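Local coordinates for electron transfer flavoprotein, beta subunit (Thermotoga maritima, PDB 7KOE) that probably transfers electrons as the FAD-binding beta subunit of an electron transfer flavoprotein complex, at residues 14-19 against 65-70; 89-94 against 217-222. All blocks are in the same frame, centred on the assembly; numbering follows the deposited sequence.

Contact 1: residues 14-19 against 65-70. With FAD (flavin-adenine dinucleotide), chain I.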
# COMPACT_ATOMS: atom_id res chain seq x y z
N VAL A 14 3.21 -10.83 56.05
CA VAL A 14 3.03 -9.67 55.19
C VAL A 14 2.75 -10.16 53.78
O VAL A 14 3.36 -11.13 53.33
CB VAL A 14 4.26 -8.75 55.24
CG1 VAL A 14 3.98 -7.43 54.56
CG2 VAL A 14 4.68 -8.52 56.67
N VAL A 15 1.82 -9.51 53.10
CA VAL A 15 1.54 -9.77 51.69
C VAL A 15 1.60 -8.44 50.97
O VAL A 15 0.92 -7.48 51.35
CB VAL A 15 0.17 -10.45 51.50
CG1 VAL A 15 -0.30 -10.31 50.07
CG2 VAL A 15 0.26 -11.90 51.86
N VAL A 16 2.43 -8.35 49.94
CA VAL A 16 2.62 -7.12 49.20
C VAL A 16 2.00 -7.30 47.82
O VAL A 16 2.55 -8.01 46.98
CB VAL A 16 4.10 -6.73 49.09
CG1 VAL A 16 4.24 -5.35 48.53
CG2 VAL A 16 4.74 -6.82 50.43
N CYS A 17 0.87 -6.67 47.59
CA CYS A 17 0.27 -6.68 46.26
C CYS A 17 0.98 -5.66 45.40
O CYS A 17 0.86 -4.46 45.64
CB CYS A 17 -1.23 -6.39 46.34
SG CYS A 17 -2.08 -7.30 47.65
N ILE A 18 1.74 -6.12 44.41
CA ILE A 18 2.43 -5.24 43.48
C ILE A 18 1.81 -5.41 42.10
O ILE A 18 1.19 -6.43 41.78
CB ILE A 18 3.95 -5.48 43.43
CG1 ILE A 18 4.28 -6.78 42.71
CG2 ILE A 18 4.53 -5.50 44.82
CD1 ILE A 18 5.72 -6.93 42.36
N LYS A 19 1.98 -4.39 41.27
CA LYS A 19 1.42 -4.39 39.93
C LYS A 19 2.50 -4.06 38.92
O LYS A 19 3.26 -3.10 39.12
CB LYS A 19 0.27 -3.38 39.81
CG LYS A 19 -0.55 -3.55 38.55
CD LYS A 19 -1.31 -2.29 38.23
CE LYS A 19 -1.99 -2.38 36.89
NZ LYS A 19 -2.45 -1.05 36.45
N ALA A 65 9.30 -11.32 59.51
CA ALA A 65 7.98 -11.52 58.96
C ALA A 65 8.08 -12.22 57.62
O ALA A 65 8.87 -11.83 56.76
CB ALA A 65 7.25 -10.19 58.80
N THR A 66 7.28 -13.27 57.44
CA THR A 66 7.31 -14.02 56.19
C THR A 66 6.55 -13.26 55.12
O THR A 66 5.32 -13.30 55.07
CB THR A 66 6.70 -15.41 56.37
OG1 THR A 66 5.28 -15.33 56.25
CG2 THR A 66 7.05 -15.96 57.74
N VAL A 67 7.27 -12.56 54.25
CA VAL A 67 6.63 -11.69 53.27
C VAL A 67 6.37 -12.45 51.99
O VAL A 67 7.28 -13.06 51.42
CB VAL A 67 7.48 -10.45 53.00
CG1 VAL A 67 6.69 -9.48 52.19
CG2 VAL A 67 7.91 -9.81 54.29
N TYR A 68 5.12 -12.42 51.52
CA TYR A 68 4.75 -12.89 50.20
C TYR A 68 4.49 -11.68 49.32
O TYR A 68 4.23 -10.59 49.83
CB TYR A 68 3.50 -13.76 50.25
CG TYR A 68 3.75 -15.22 50.53
CD1 TYR A 68 4.54 -15.62 51.59
CD2 TYR A 68 3.18 -16.20 49.73
CE1 TYR A 68 4.77 -16.95 51.85
CE2 TYR A 68 3.39 -17.54 49.99
CZ TYR A 68 4.19 -17.91 51.05
OH TYR A 68 4.42 -19.24 51.30
N VAL A 69 4.57 -11.86 48.01
CA VAL A 69 4.23 -10.82 47.06
C VAL A 69 3.34 -11.43 45.99
O VAL A 69 3.60 -12.54 45.51
CB VAL A 69 5.50 -10.15 46.48
CG1 VAL A 69 6.49 -11.14 45.95
CG2 VAL A 69 5.16 -9.17 45.39
N ILE A 70 2.24 -10.75 45.67
CA ILE A 70 1.21 -11.31 44.81
C ILE A 70 0.91 -10.33 43.68
O ILE A 70 0.94 -9.11 43.88
CB ILE A 70 -0.05 -11.67 45.63
CG1 ILE A 70 -1.12 -12.36 44.77
CG2 ILE A 70 -0.63 -10.47 46.34
CD1 ILE A 70 -2.29 -12.83 45.56
PA FAD I . -4.39 0.92 41.84
O1A FAD I . -4.32 2.40 41.99
O2A FAD I . -5.58 0.19 42.36
O5B FAD I . -3.07 0.26 42.47
C5B FAD I . -2.89 0.35 43.90
C4B FAD I . -2.05 -0.80 44.37
O4B FAD I . -2.83 -2.02 44.34
C3B FAD I . -0.82 -1.14 43.52
O3B FAD I . 0.30 -0.32 43.86
C2B FAD I . -0.58 -2.59 43.94
O2B FAD I . 0.05 -2.70 45.19
C1B FAD I . -2.02 -3.11 43.99
N9A FAD I . -2.47 -3.63 42.72
C8A FAD I . -3.00 -2.93 41.67
N7A FAD I . -3.30 -3.70 40.65
C5A FAD I . -2.92 -4.97 41.05
C6A FAD I . -2.98 -6.23 40.41
N6A FAD I . -3.44 -6.41 39.18
N1A FAD I . -2.51 -7.29 41.11
C2A FAD I . -2.04 -7.10 42.34
N3A FAD I . -1.95 -5.97 43.04
C4A FAD I . -2.41 -4.94 42.33
N1 FAD I . -10.41 0.26 36.88
C2 FAD I . -11.31 0.82 37.71
O2 FAD I . -11.75 0.20 38.67
N3 FAD I . -11.75 2.09 37.54
C4 FAD I . -11.32 2.87 36.50
O4 FAD I . -11.75 4.01 36.38
C4X FAD I . -10.39 2.32 35.60
N5 FAD I . -9.98 3.06 34.61
C5X FAD I . -9.07 2.50 33.75
C6 FAD I . -8.61 3.27 32.67
C7 FAD I . -7.71 2.77 31.76
C7M FAD I . -7.24 3.62 30.61
C8 FAD I . -7.22 1.45 31.92
C8M FAD I . -6.23 0.88 30.94
C9 FAD I . -7.66 0.68 32.98
C9A FAD I . -8.59 1.18 33.91
N10 FAD I . -9.06 0.44 34.98
C10 FAD I . -9.97 0.97 35.86
C1' FAD I . -8.57 -0.94 35.18
C2' FAD I . -7.88 -1.12 36.52
O2' FAD I . -6.58 -0.55 36.46
C3' FAD I . -7.76 -2.60 36.89
O3' FAD I . -9.01 -3.05 37.37
C4' FAD I . -6.67 -2.87 37.93
O4' FAD I . -6.94 -4.11 38.60
C5' FAD I . -6.57 -1.77 38.96
O5' FAD I . -5.34 -1.04 38.76
P FAD I . -5.30 0.52 39.11
O1P FAD I . -4.79 1.28 37.93
O2P FAD I . -6.63 0.89 39.66
O3P FAD I . -4.22 0.56 40.29
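Val15 and Ile70 meet methyl to methyl on one face of a parallel strand pair, Val15 CG1 lying 3.7 Å from Ile70 CG2. The same Ile70 methyl also packs against Cys17 SG, so this one branch touches two side chains of strand 14-17. It gets there because CG1 of Ile70 takes the place opposite the backbone N (chi1 -176°), leaving CG2 between N and the carbonyl carbon. Tyr68 shares the face but touches Val15 only through CB; its ring turns off toward helix 105-119, where it packs on Ile119, and its hydroxyl bonds to Arg122.

On the other face Val14 and Val67 lie side by side and point the same way, with CB of Val14 3.9 Å from CG2 of Val67. Val16 leans obliquely over Val67, its CG2 3.7 Å from Val67 CG1. Just past strand 14-17, Ile18 crosses Val69, whose CG2 touches CG1, CG2 and CD1 of Ile18 and lies near the O of Val16.

Between the faces runs a parallel ladder: Tyr68 N to Val14 O (2.8 Å), Val16 N to Tyr68 O, Ile70 N to Val16 O, and Ile18 N to Ile70 O at 3.1 Å. With helix 47-63 between the two strands in the chain, the pairing is consistent with the parallel alpha/beta sheet of a HUP-type nucleotide-binding domain.

Beyond the ladder the chain reaches FAD: CB of Cys17 is 3.4 Å from adenine N3A, and the extended Lys19 runs past N7A, its NZ salt-bridged to Asp137. The chemistry is thus divided, with aliphatic packing and paired amides fixing the strands inside the sheet, while the exit of strand 14-17 carries its backbone and side chains to the adenine end of the cofactor.

Contact 2: residues 89-94 against 217-222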
# COMPACT_ATOMS: atom_id res chain seq x y z
N LEU A 89 12.54 -11.02 49.69
CA LEU A 89 11.25 -11.55 50.12
C LEU A 89 11.25 -13.07 50.04
O LEU A 89 12.10 -13.68 49.39
CB LEU A 89 10.14 -10.97 49.26
CG LEU A 89 9.45 -9.69 49.73
CD1 LEU A 89 10.38 -8.50 49.87
CD2 LEU A 89 8.35 -9.37 48.76
N ASP A 90 10.28 -13.68 50.72
CA ASP A 90 10.23 -15.14 50.75
C ASP A 90 9.65 -15.72 49.47
O ASP A 90 10.34 -16.43 48.73
CB ASP A 90 9.43 -15.63 51.96
CG ASP A 90 10.25 -15.66 53.22
OD1 ASP A 90 11.48 -15.87 53.13
OD2 ASP A 90 9.68 -15.48 54.31
N GLU A 91 8.39 -15.43 49.18
CA GLU A 91 7.71 -16.09 48.09
C GLU A 91 7.01 -15.08 47.20
O GLU A 91 6.64 -13.98 47.64
CB GLU A 91 6.69 -17.11 48.60
CG GLU A 91 7.29 -18.30 49.32
CD GLU A 91 8.07 -19.21 48.39
OE1 GLU A 91 7.59 -19.46 47.27
OE2 GLU A 91 9.15 -19.68 48.79
N ALA A 92 6.82 -15.46 45.95
CA ALA A 92 6.04 -14.70 45.00
C ALA A 92 4.90 -15.57 44.50
O ALA A 92 5.03 -16.79 44.38
CB ALA A 92 6.88 -14.23 43.81
N VAL A 93 3.77 -14.94 44.22
CA VAL A 93 2.55 -15.64 43.83
C VAL A 93 1.98 -14.94 42.61
O VAL A 93 1.77 -13.72 42.63
CB VAL A 93 1.53 -15.67 44.99
CG1 VAL A 93 0.14 -15.93 44.47
CG2 VAL A 93 1.91 -16.73 46.00
N HIS A 94 1.74 -15.70 41.55
CA HIS A 94 1.18 -15.15 40.33
C HIS A 94 -0.25 -15.63 40.16
O HIS A 94 -0.52 -16.83 40.26
CB HIS A 94 2.03 -15.57 39.12
CG HIS A 94 1.85 -14.67 37.94
ND1 HIS A 94 2.43 -14.94 36.72
CD2 HIS A 94 1.16 -13.52 37.79
CE1 HIS A 94 2.10 -13.99 35.87
NE2 HIS A 94 1.33 -13.12 36.49
N GLU A 217 10.92 -19.19 40.48
CA GLU A 217 9.68 -19.32 39.73
C GLU A 217 8.51 -18.99 40.64
O GLU A 217 8.29 -19.71 41.63
CB GLU A 217 9.54 -20.73 39.17
CG GLU A 217 10.39 -20.96 37.93
CD GLU A 217 9.86 -20.22 36.73
OE1 GLU A 217 8.63 -20.04 36.63
OE2 GLU A 217 10.69 -19.82 35.88
N PRO A 218 7.76 -17.93 40.37
CA PRO A 218 6.60 -17.60 41.20
C PRO A 218 5.49 -18.62 41.06
O PRO A 218 5.29 -19.22 40.00
CB PRO A 218 6.17 -16.23 40.66
CG PRO A 218 6.74 -16.15 39.31
CD PRO A 218 8.03 -16.88 39.37
N ILE A 219 4.78 -18.83 42.16
CA ILE A 219 3.71 -19.82 42.23
C ILE A 219 2.53 -19.30 41.40
O ILE A 219 1.89 -18.32 41.78
CB ILE A 219 3.29 -20.08 43.68
CG1 ILE A 219 4.52 -20.32 44.54
CG2 ILE A 219 2.37 -21.28 43.75
CD1 ILE A 219 4.24 -20.21 46.01
N VAL A 220 2.25 -19.95 40.28
CA VAL A 220 1.19 -19.52 39.39
C VAL A 220 -0.11 -20.20 39.80
O VAL A 220 -0.17 -21.42 39.95
CB VAL A 220 1.53 -19.84 37.93
CG1 VAL A 220 0.53 -19.18 37.01
CG2 VAL A 220 2.93 -19.37 37.61
N TRP A 221 -1.16 -19.40 39.99
CA TRP A 221 -2.48 -19.89 40.35
C TRP A 221 -3.49 -19.38 39.33
O TRP A 221 -3.59 -18.17 39.10
CB TRP A 221 -2.87 -19.43 41.75
CG TRP A 221 -2.17 -20.15 42.84
CD1 TRP A 221 -1.59 -21.38 42.76
CD2 TRP A 221 -1.95 -19.69 44.17
NE1 TRP A 221 -1.03 -21.71 43.96
CE2 TRP A 221 -1.24 -20.69 44.85
CE3 TRP A 221 -2.30 -18.52 44.86
CZ2 TRP A 221 -0.86 -20.56 46.18
CZ3 TRP A 221 -1.92 -18.40 46.17
CH2 TRP A 221 -1.21 -19.41 46.82
N THR A 222 -4.21 -20.30 38.70
CA THR A 222 -5.25 -19.96 37.75
C THR A 222 -6.57 -19.73 38.50
O THR A 222 -6.62 -19.71 39.73
CB THR A 222 -5.39 -21.04 36.69
OG1 THR A 222 -5.46 -22.32 37.33
CG2 THR A 222 -4.20 -21.02 35.75
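Val93 packs under Trp221 where strand 91-94 runs parallel to the short strand 219-220, which extends the sheet beyond 91-95 and has no further strand partner within this chain. From CB, which lies 4.2 Å from the carbonyl O of Ile219, its two methyls part. CG1, placed opposite the backbone N (chi1 160°), reaches the six-membered part of the indole and sits 3.6 Å from both CE3 and CZ3 of Trp221. CG2 lies over one face of that ring, 4.2 Å from CZ3, and meets CD1 of Ile219 at a similar distance. Shortening Val93 to an alanine is likely to leave CE3 and CZ3 of the indole without their aliphatic cover and to open a gap beside Ile219 CD1.

Ile219 continues the row, its CD1 3.7 Å from OE1 of Glu91, an oxygen that is hydrogen-bonded to Tyr216. On the face turned away from Val93, Ala92 CB meets Pro218 CB and His94 CB faces Val220 CG2; Ala92 and His94 also pack on Leu81 of helix 78-85.

Three backbone bonds join the strands: Ile219 N to Ala92 O, His94 N to Ile219 O at 2.6 Å, and Trp221 N to His94 O at 2.7 Å. The chemistry implies a sheet edge secured by three backbone hydrogen bonds, where the indole gains an aliphatic partner in Val93 and a cation-pi partner in Lys118.

In the fold
Contacts 1 and 2 belong to one sheet and follow each other along the chain, their centres about 10 Å apart. Strand 66-72 joins them: its partner in contact 1 is strand 13-22, and its other neighbour is strand 91-95 of contact 2. Val69 connects them through its backbone, its O lying 2.7 Å from Val93 N and its N 3.0 Å from Glu91 O, both probable hydrogen bonds. Contact 1 touches FAD directly, whereas in contact 2 the His94 side chain stays about 8 Å from the cofactor. The order therefore leads outward from strands 13-22 and 66-72, both of which contribute to the FAD pocket, to 91-95 and 219-220.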